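Local coordinates for protein putative rubredoxin reductase (Rhodopseudomonas palustris, PDB 3FG2) that probably passes electrons from NADH through its bound FAD to a ferredoxin that serves the cytochrome P450 CYP199A2, at residues R136-M139 with P140-H144; S188-H191 with D192-G196; R378-P382 with L383-V387. One frame throughout, in Å; residues are numbered along the deposited sequence.

All three contacts are local ones along helices or their ends, and they follow one another along the chain. Interactions 1 and 2 both lie in the pyridine nucleotide-disulphide oxidoreductase part of the protein, around the parallel sheet that holds strands 144-148, 167-171 and 200-202. Interaction 1 leads from helix 129-138 into the central strand, and interaction 2 is a stretch of helix 184-196, their centres about 23 Å apart. Interaction 3 ends helix 371-380 in the C-terminal reductase part, its centre about 30 Å from that of interaction 2 and about 45 Å from that of interaction 1, and across the chain's centre from interaction 1. Helix 184-196 also touches strands of the C-terminal region, so interaction 2 sits where the two regions meet.

Interaction 1: residues R136-M139 with P140-H144; sequences RQRM and PDKKH
Two backbone bonds carry the chain from Arg138 and Met139 round into Asp141 and Lys142. Lys142 N gives its hydrogen to Met139 O at 3.0 Å with an N-H...O angle of 158°, and Asp141 N does the same to Arg138 O at 3.1 Å. Both bonds span three residues, as in a 3-10 turn. Pro140 has no N-H to give, and its CD lies 3.4 Å from Arg136 O, where an alpha-helix would have an N-H pointing at that oxygen.

Asp141 contributes less comfortably: OD1 comes within 3.2 Å of Gln137 O, two acceptors with no hydrogen between them. The long chains of Arg138 and Lys142 run alongside each other and point the same way. Lys142 CG sits beside the backbone N (chi1 -74°), and further bends at chi2 and chi4 lay the chain against its neighbour, NZ reaching 3.6 Å from Arg138 CD. This pairs aliphatic carbon with an ammonium group, yet the two positive charges probably tolerate each other because Asp122 lies near both: it forms a salt bridge with Arg138 NH1 and a long, weak ion pair with Lys142 NZ.

The apolar part is carried by the buried side chain of Met139, which packs on Phe157 and Ala161 of helix 152-163. The approach of its CB to Pro140 CD, 3.5 Å, comes largely with the peptide that joins the two residues. The result is a turn tightened to 3-10 geometry at the C-terminal side of helix 129-138, feeding strand 144-148 in the middle of the parallel sheet of a Rossmann-type domain.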
loop_
_atom_site.group_PDB
_atom_site.type_symbol
_atom_site.label_atom_id
_atom_site.label_comp_id
_atom_site.label_asym_id
_atom_site.label_seq_id
_atom_site.Cartn_x
_atom_site.Cartn_y
_atom_site.Cartn_z
ATOM N N ARG A 136 1.666 -11.816 -15.123
ATOM C CA ARG A 136 2.782 -12.755 -15.139
ATOM C C ARG A 136 2.734 -13.622 -16.402
ATOM O O ARG A 136 3.759 -13.882 -17.030
ATOM C CB ARG A 136 2.724 -13.653 -13.897
ATOM C CG ARG A 136 3.945 -14.561 -13.707
ATOM C CD ARG A 136 3.748 -15.482 -12.510
ATOM N NE ARG A 136 2.764 -16.525 -12.785
ATOM C CZ ARG A 136 3.027 -17.643 -13.456
ATOM N NH1 ARG A 136 4.249 -17.875 -13.921
ATOM N NH2 ARG A 136 2.066 -18.532 -13.670
ATOM N N GLN A 137 1.533 -14.063 -16.764
ATOM C CA GLN A 137 1.341 -14.898 -17.945
ATOM C C GLN A 137 1.329 -14.100 -19.251
ATOM O O GLN A 137 1.649 -14.643 -20.310
ATOM C CB GLN A 137 0.025 -15.673 -17.840
ATOM C CG GLN A 137 -0.038 -16.662 -16.705
ATOM C CD GLN A 137 -1.354 -17.414 -16.670
ATOM O OE1 GLN A 137 -1.797 -17.959 -17.683
ATOM N NE2 GLN A 137 -1.987 -17.456 -15.500
ATOM N N ARG A 138 0.961 -12.822 -19.173
ATOM C CA ARG A 138 0.874 -11.966 -20.354
ATOM C C ARG A 138 2.202 -11.417 -20.879
ATOM O O ARG A 138 2.380 -11.283 -22.091
ATOM C CB ARG A 138 -0.072 -10.793 -20.073
ATOM C CG ARG A 138 -0.411 -9.923 -21.287
ATOM C CD ARG A 138 -1.413 -10.611 -22.197
ATOM N NE ARG A 138 -2.608 -11.031 -21.469
ATOM C CZ ARG A 138 -3.666 -10.261 -21.215
ATOM N NH1 ARG A 138 -3.704 -9.001 -21.633
ATOM N NH2 ARG A 138 -4.691 -10.759 -20.531
ATOM N N MET A 139 3.130 -11.102 -19.976
ATOM C CA MET A 139 4.421 -10.539 -20.370
ATOM C C MET A 139 5.229 -11.329 -21.393
ATOM O O MET A 139 5.854 -10.747 -22.281
ATOM C CB MET A 139 5.293 -10.298 -19.141
ATOM C CG MET A 139 4.849 -9.138 -18.266
ATOM S SD MET A 139 6.054 -8.851 -16.958
ATOM C CE MET A 139 5.454 -9.963 -15.691
ATOM N N PRO A 140 5.251 -12.665 -21.274
ATOM C CA PRO A 140 6.016 -13.467 -22.238
ATOM C C PRO A 140 5.526 -13.346 -23.687
ATOM O O PRO A 140 6.281 -13.597 -24.628
ATOM C CB PRO A 140 5.883 -14.886 -21.684
ATOM C CG PRO A 140 4.558 -14.852 -20.974
ATOM C CD PRO A 140 4.613 -13.525 -20.263
ATOM N N ASP A 141 4.266 -12.958 -23.861
ATOM C CA ASP A 141 3.692 -12.801 -25.196
ATOM C C ASP A 141 3.652 -11.335 -25.614
ATOM O O ASP A 141 3.014 -10.985 -26.606
ATOM C CB ASP A 141 2.270 -13.368 -25.242
ATOM C CG ASP A 141 2.191 -14.784 -24.719
ATOM O OD1 ASP A 141 2.230 -14.961 -23.483
ATOM O OD2 ASP A 141 2.101 -15.719 -25.544
ATOM N N LYS A 142 4.327 -10.482 -24.852
ATOM C CA LYS A 142 4.357 -9.059 -25.155
ATOM C C LYS A 142 5.776 -8.522 -25.317
ATOM O O LYS A 142 6.709 -8.968 -24.647
ATOM C CB LYS A 142 3.606 -8.279 -24.074
ATOM C CG LYS A 142 2.091 -8.435 -24.157
ATOM C CD LYS A 142 1.585 -7.981 -25.524
ATOM C CE LYS A 142 0.074 -8.041 -25.620
ATOM N NZ LYS A 142 -0.425 -9.425 -25.414
ATOM N N LYS A 143 5.923 -7.547 -26.209
ATOM C CA LYS A 143 7.220 -6.957 -26.504
ATOM C C LYS A 143 7.443 -5.568 -25.930
ATOM O O LYS A 143 8.577 -5.182 -25.659
ATOM C CB LYS A 143 7.406 -6.841 -28.017
ATOM C CG LYS A 143 7.198 -8.110 -28.814
ATOM C CD LYS A 143 8.444 -8.969 -28.823
ATOM C CE LYS A 143 8.440 -9.876 -30.042
ATOM N NZ LYS A 143 8.377 -9.076 -31.313
ATOM N N HIS A 144 6.367 -4.815 -25.739
ATOM C CA HIS A 144 6.517 -3.435 -25.304
ATOM C C HIS A 144 5.390 -2.963 -24.387
ATOM O O HIS A 144 4.235 -2.879 -24.807
ATOM C CB HIS A 144 6.564 -2.572 -26.566
ATOM C CG HIS A 144 7.091 -1.194 -26.352
ATOM N ND1 HIS A 144 7.504 -0.736 -25.120
ATOM C CD2 HIS A 144 7.302 -0.179 -27.223
ATOM C CE1 HIS A 144 7.949 0.502 -25.244
ATOM N NE2 HIS A 144 7.838 0.862 -26.509
#

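Interaction 2: residues S188-H191 with D192-G196; sequences SYFH and DRHSG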
loop_
_atom_site.group_PDB
_atom_site.type_symbol
_atom_site.label_atom_id
_atom_site.label_comp_id
_atom_site.label_asym_id
_atom_site.label_seq_id
_atom_site.Cartn_x
_atom_site.Cartn_y
_atom_site.Cartn_z
ATOM N N SER A 188 15.575 11.053 -8.157
ATOM C CA SER A 188 16.743 11.161 -9.019
ATOM C C SER A 188 17.508 9.836 -9.097
ATOM O O SER A 188 17.777 9.334 -10.189
ATOM C CB SER A 188 17.660 12.272 -8.503
ATOM O OG SER A 188 18.823 12.393 -9.300
ATOM N N TYR A 189 17.850 9.272 -7.940
ATOM C CA TYR A 189 18.587 8.008 -7.894
ATOM C C TYR A 189 17.885 6.917 -8.698
ATOM O O TYR A 189 18.496 6.244 -9.532
ATOM C CB TYR A 189 18.747 7.516 -6.445
ATOM C CG TYR A 189 19.368 6.134 -6.349
ATOM C CD1 TYR A 189 20.740 5.943 -6.560
ATOM C CD2 TYR A 189 18.576 5.009 -6.111
ATOM C CE1 TYR A 189 21.310 4.664 -6.544
ATOM C CE2 TYR A 189 19.135 3.717 -6.092
ATOM C CZ TYR A 189 20.502 3.555 -6.310
ATOM O OH TYR A 189 21.054 2.289 -6.295
ATOM N N PHE A 190 16.598 6.733 -8.439
ATOM C CA PHE A 190 15.847 5.705 -9.135
ATOM C C PHE A 190 15.620 6.014 -10.604
ATOM O O PHE A 190 15.455 5.098 -11.416
ATOM C CB PHE A 190 14.532 5.435 -8.405
ATOM C CG PHE A 190 14.705 4.576 -7.195
ATOM C CD1 PHE A 190 14.673 5.123 -5.919
ATOM C CD2 PHE A 190 14.976 3.213 -7.335
ATOM C CE1 PHE A 190 14.914 4.328 -4.798
ATOM C CE2 PHE A 190 15.219 2.405 -6.218
ATOM C CZ PHE A 190 15.189 2.962 -4.950
ATOM N N HIS A 191 15.620 7.297 -10.952
ATOM C CA HIS A 191 15.453 7.662 -12.344
ATOM C C HIS A 191 16.702 7.182 -13.076
ATOM O O HIS A 191 16.616 6.637 -14.172
ATOM C CB HIS A 191 15.309 9.173 -12.515
ATOM C CG HIS A 191 15.482 9.627 -13.931
ATOM N ND1 HIS A 191 16.720 9.749 -14.526
ATOM C CD2 HIS A 191 14.575 9.921 -14.890
ATOM C CE1 HIS A 191 16.568 10.099 -15.791
ATOM N NE2 HIS A 191 15.274 10.209 -16.037
ATOM N N ASP A 192 17.862 7.382 -12.455
ATOM C CA ASP A 192 19.128 6.964 -13.049
ATOM C C ASP A 192 19.194 5.438 -13.182
ATOM O O ASP A 192 19.484 4.909 -14.258
ATOM C CB ASP A 192 20.318 7.450 -12.204
ATOM C CG ASP A 192 20.530 8.962 -12.280
ATOM O OD1 ASP A 192 20.018 9.607 -13.220
ATOM O OD2 ASP A 192 21.232 9.507 -11.402
ATOM N N ARG A 193 18.923 4.735 -12.087
ATOM C CA ARG A 193 18.957 3.279 -12.083
ATOM C C ARG A 193 18.064 2.670 -13.155
ATOM O O ARG A 193 18.503 1.806 -13.919
ATOM C CB ARG A 193 18.543 2.754 -10.711
ATOM C CG ARG A 193 19.513 3.161 -9.612
ATOM C CD ARG A 193 20.849 2.454 -9.790
ATOM N NE ARG A 193 20.758 1.044 -9.418
ATOM C CZ ARG A 193 21.519 0.080 -9.927
ATOM N NH1 ARG A 193 22.433 0.363 -10.845
ATOM N NH2 ARG A 193 21.371 -1.169 -9.511
ATOM N N HIS A 194 16.813 3.118 -13.213
ATOM C CA HIS A 194 15.873 2.594 -14.198
ATOM C C HIS A 194 16.274 2.953 -15.619
ATOM O O HIS A 194 16.217 2.110 -16.514
ATOM C CB HIS A 194 14.461 3.089 -13.892
ATOM C CG HIS A 194 13.859 2.445 -12.684
ATOM N ND1 HIS A 194 13.864 1.080 -12.498
ATOM C CD2 HIS A 194 13.233 2.972 -11.607
ATOM C CE1 HIS A 194 13.267 0.794 -11.356
ATOM N NE2 HIS A 194 12.875 1.924 -10.796
ATOM N N SER A 195 16.681 4.201 -15.826
ATOM C CA SER A 195 17.125 4.636 -17.146
ATOM C C SER A 195 18.300 3.757 -17.553
ATOM O O SER A 195 18.384 3.294 -18.689
ATOM C CB SER A 195 17.583 6.093 -17.102
ATOM O OG SER A 195 16.493 6.959 -16.837
ATOM N N GLY A 196 19.208 3.537 -16.607
ATOM C CA GLY A 196 20.371 2.710 -16.867
ATOM C C GLY A 196 19.992 1.311 -17.315
ATOM O O GLY A 196 20.737 0.663 -18.039
HETATM O O HOH W 1 18.872 11.967 -12.212
#
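Ser188 meets Asp192 one helical turn on, through backbone and through water. Asp192 N donates to Ser188 O at 3.0 Å, and the two side chains share a water molecule that lies 2.9 Å from Ser188 OG and gives a hydrogen to Asp192 OD1 at 2.8 Å. The carboxylate and hydroxyl thus stay apart but are bridged on the outer face of the helix.

Tyr189 takes the next step. Arg193 N donates to Tyr189 O, while the tyrosine ring is covered on one face by the arginine: CG of Arg193 stands 3.7 Å from the ring centroid, 22° off the normal, a CH-pi contact. Arg193 folds back at chi2 and chi3, which brings CD and NE along the ring towards the phenol oxygen, the guanidinium turned 34° from the ring plane. Both polar ends then go to one carboxylate, Asp327, with Tyr189 OH on one oxygen and Arg193 NE in a salt bridge to the other. This face of helix 184-196, which links strands 167-171 and 200-202 in a beta-alpha-beta unit of the Rossmann-type domain, is therefore turned to the C-terminal region, where Phe352 also meets the tyrosine edge-to-face.

Phe190 sets its ring face over Tyr189 CD2, and its O accepts His194 N at 3.0 Å. The imidazole of His194 lies close by the same oxygen, CD2 3.1 Å from Phe190 O, and its NE2 bonds Gln324.

His191 O is gripped twice by Ser195, by OG at 2.7 Å and by N at 2.9 Å, from opposite faces of its carbonyl plane. The serine oxygen also lies over one face of the His191 ring, towards its rim.

Interaction 3: residues R378-P382 with L383-V387; sequences RKILP and LDKSV
This is a helix-ending contact in the C-terminal part of the protein, where Ile380 and Leu381 near the end of helix 371-380 are met by the chain that turns back over them. Lys385 N donates to Ile380 O at 3.2 Å with an N-H...O angle of 161°, and Asp384 N to Leu381 O at 2.8 Å; Leu383 N adds a weak bond to Ile380 O. With a positive phi of 63° at Asp384, its C-prime residue, this pair of bonds makes a Schellman motif, built on a type I turn from Leu381 to Asp384.

The motif brings Ile380 against Lys385, the hydrophobic pairing that commonly accompanies it. Ile380 CG1 is pressed 3.4 Å from Lys385 CB, closer than usual for two carbons. With CG1 anti to the backbone N (chi1 -176°) and the chain extended, CD1 reaches on to Ser386 CA at 3.6 Å and Val387 CG2 at 4.1 Å. Replacing Ile380 by an alanine removes the CG1-CD1 arm, which is likely to open a gap beneath Lys385 and Val387.

On the outer side, the Leu383 and Lys379 side chains cross at a slant, CD1 of Leu383 lying 3.9 Å from CE of Lys379 and 3.4 Å from Lys379 O, while Lys379 NZ bonds Ala403 O. Asp384 OD1 holds Lys361 in a salt bridge, and Ser386 OG bonds Leu362 N, both at strand 361-368.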
loop_
_atom_site.group_PDB
_atom_site.type_symbol
_atom_site.label_atom_id
_atom_site.label_comp_id
_atom_site.label_asym_id
_atom_site.label_seq_id
_atom_site.Cartn_x
_atom_site.Cartn_y
_atom_site.Cartn_z
ATOM N N ARG A 378 13.857 4.020 12.926
ATOM C CA ARG A 378 12.795 3.250 13.577
ATOM C C ARG A 378 12.878 3.310 15.096
ATOM O O ARG A 378 11.877 3.156 15.780
ATOM C CB ARG A 378 12.832 1.784 13.113
ATOM C CG ARG A 378 12.424 1.562 11.644
ATOM C CD ARG A 378 10.902 1.436 11.467
ATOM N NE ARG A 378 10.395 0.171 11.996
ATOM C CZ ARG A 378 10.511 -1.009 11.386
ATOM N NH1 ARG A 378 11.112 -1.101 10.208
ATOM N NH2 ARG A 378 10.043 -2.106 11.965
ATOM N N LYS A 379 14.074 3.544 15.621
ATOM C CA LYS A 379 14.262 3.614 17.065
ATOM C C LYS A 379 14.158 5.043 17.603
ATOM O O LYS A 379 13.513 5.287 18.621
ATOM C CB LYS A 379 15.628 3.018 17.435
ATOM C CG LYS A 379 16.112 3.303 18.861
ATOM C CD LYS A 379 15.190 2.714 19.926
ATOM C CE LYS A 379 15.686 3.030 21.346
ATOM N NZ LYS A 379 17.047 2.477 21.634
ATOM N N ILE A 380 14.787 5.979 16.906
ATOM C CA ILE A 380 14.808 7.376 17.323
ATOM C C ILE A 380 13.528 8.176 17.044
ATOM O O ILE A 380 13.053 8.917 17.908
ATOM C CB ILE A 380 16.009 8.108 16.665
ATOM C CG1 ILE A 380 16.109 9.540 17.177
ATOM C CG2 ILE A 380 15.842 8.133 15.154
ATOM C CD1 ILE A 380 17.092 10.393 16.390
ATOM N N LEU A 381 12.962 8.033 15.852
ATOM C CA LEU A 381 11.767 8.797 15.513
ATOM C C LEU A 381 10.559 8.561 16.415
ATOM O O LEU A 381 9.867 9.503 16.776
ATOM C CB LEU A 381 11.396 8.567 14.047
ATOM C CG LEU A 381 12.453 9.138 13.092
ATOM C CD1 LEU A 381 12.190 8.666 11.669
ATOM C CD2 LEU A 381 12.445 10.667 13.180
ATOM N N PRO A 382 10.276 7.304 16.784
ATOM C CA PRO A 382 9.108 7.128 17.652
ATOM C C PRO A 382 9.289 7.859 18.979
ATOM O O PRO A 382 8.321 8.305 19.589
ATOM C CB PRO A 382 9.029 5.615 17.820
ATOM C CG PRO A 382 9.524 5.122 16.508
ATOM C CD PRO A 382 10.742 6.004 16.273
ATOM N N LEU A 383 10.536 7.988 19.419
ATOM C CA LEU A 383 10.831 8.671 20.674
ATOM C C LEU A 383 10.818 10.168 20.467
ATOM O O LEU A 383 11.056 10.936 21.396
ATOM C CB LEU A 383 12.195 8.247 21.201
ATOM C CG LEU A 383 12.226 6.791 21.645
ATOM C CD1 LEU A 383 13.661 6.355 21.854
ATOM C CD2 LEU A 383 11.394 6.637 22.911
ATOM N N ASP A 384 10.553 10.575 19.235
ATOM C CA ASP A 384 10.505 11.987 18.895
ATOM C C ASP A 384 11.867 12.657 19.108
ATOM O O ASP A 384 11.945 13.862 19.352
ATOM C CB ASP A 384 9.422 12.672 19.735
ATOM C CG ASP A 384 8.915 13.944 19.107
ATOM O OD1 ASP A 384 8.605 13.927 17.896
ATOM O OD2 ASP A 384 8.813 14.958 19.829
ATOM N N LYS A 385 12.937 11.871 19.014
ATOM C CA LYS A 385 14.290 12.400 19.185
ATOM C C LYS A 385 14.839 12.748 17.821
ATOM O O LYS A 385 14.293 12.333 16.802
ATOM C CB LYS A 385 15.209 11.380 19.860
ATOM C CG LYS A 385 14.707 10.892 21.210
ATOM C CD LYS A 385 15.848 10.436 22.132
ATOM C CE LYS A 385 16.708 9.335 21.514
ATOM N NZ LYS A 385 17.748 8.847 22.470
ATOM N N SER A 386 15.930 13.495 17.787
ATOM C CA SER A 386 16.482 13.892 16.507
ATOM C C SER A 386 17.996 13.863 16.481
ATOM O O SER A 386 18.646 13.613 17.493
ATOM C CB SER A 386 15.994 15.300 16.166
ATOM O OG SER A 386 16.360 15.693 14.853
ATOM N N VAL A 387 18.544 14.107 15.297
ATOM C CA VAL A 387 19.979 14.171 15.089
ATOM C C VAL A 387 20.148 15.355 14.163
ATOM O O VAL A 387 19.337 15.548 13.261
ATOM C CB VAL A 387 20.516 12.881 14.434
ATOM C CG1 VAL A 387 21.773 13.172 13.653
ATOM C CG2 VAL A 387 20.834 11.856 15.520
#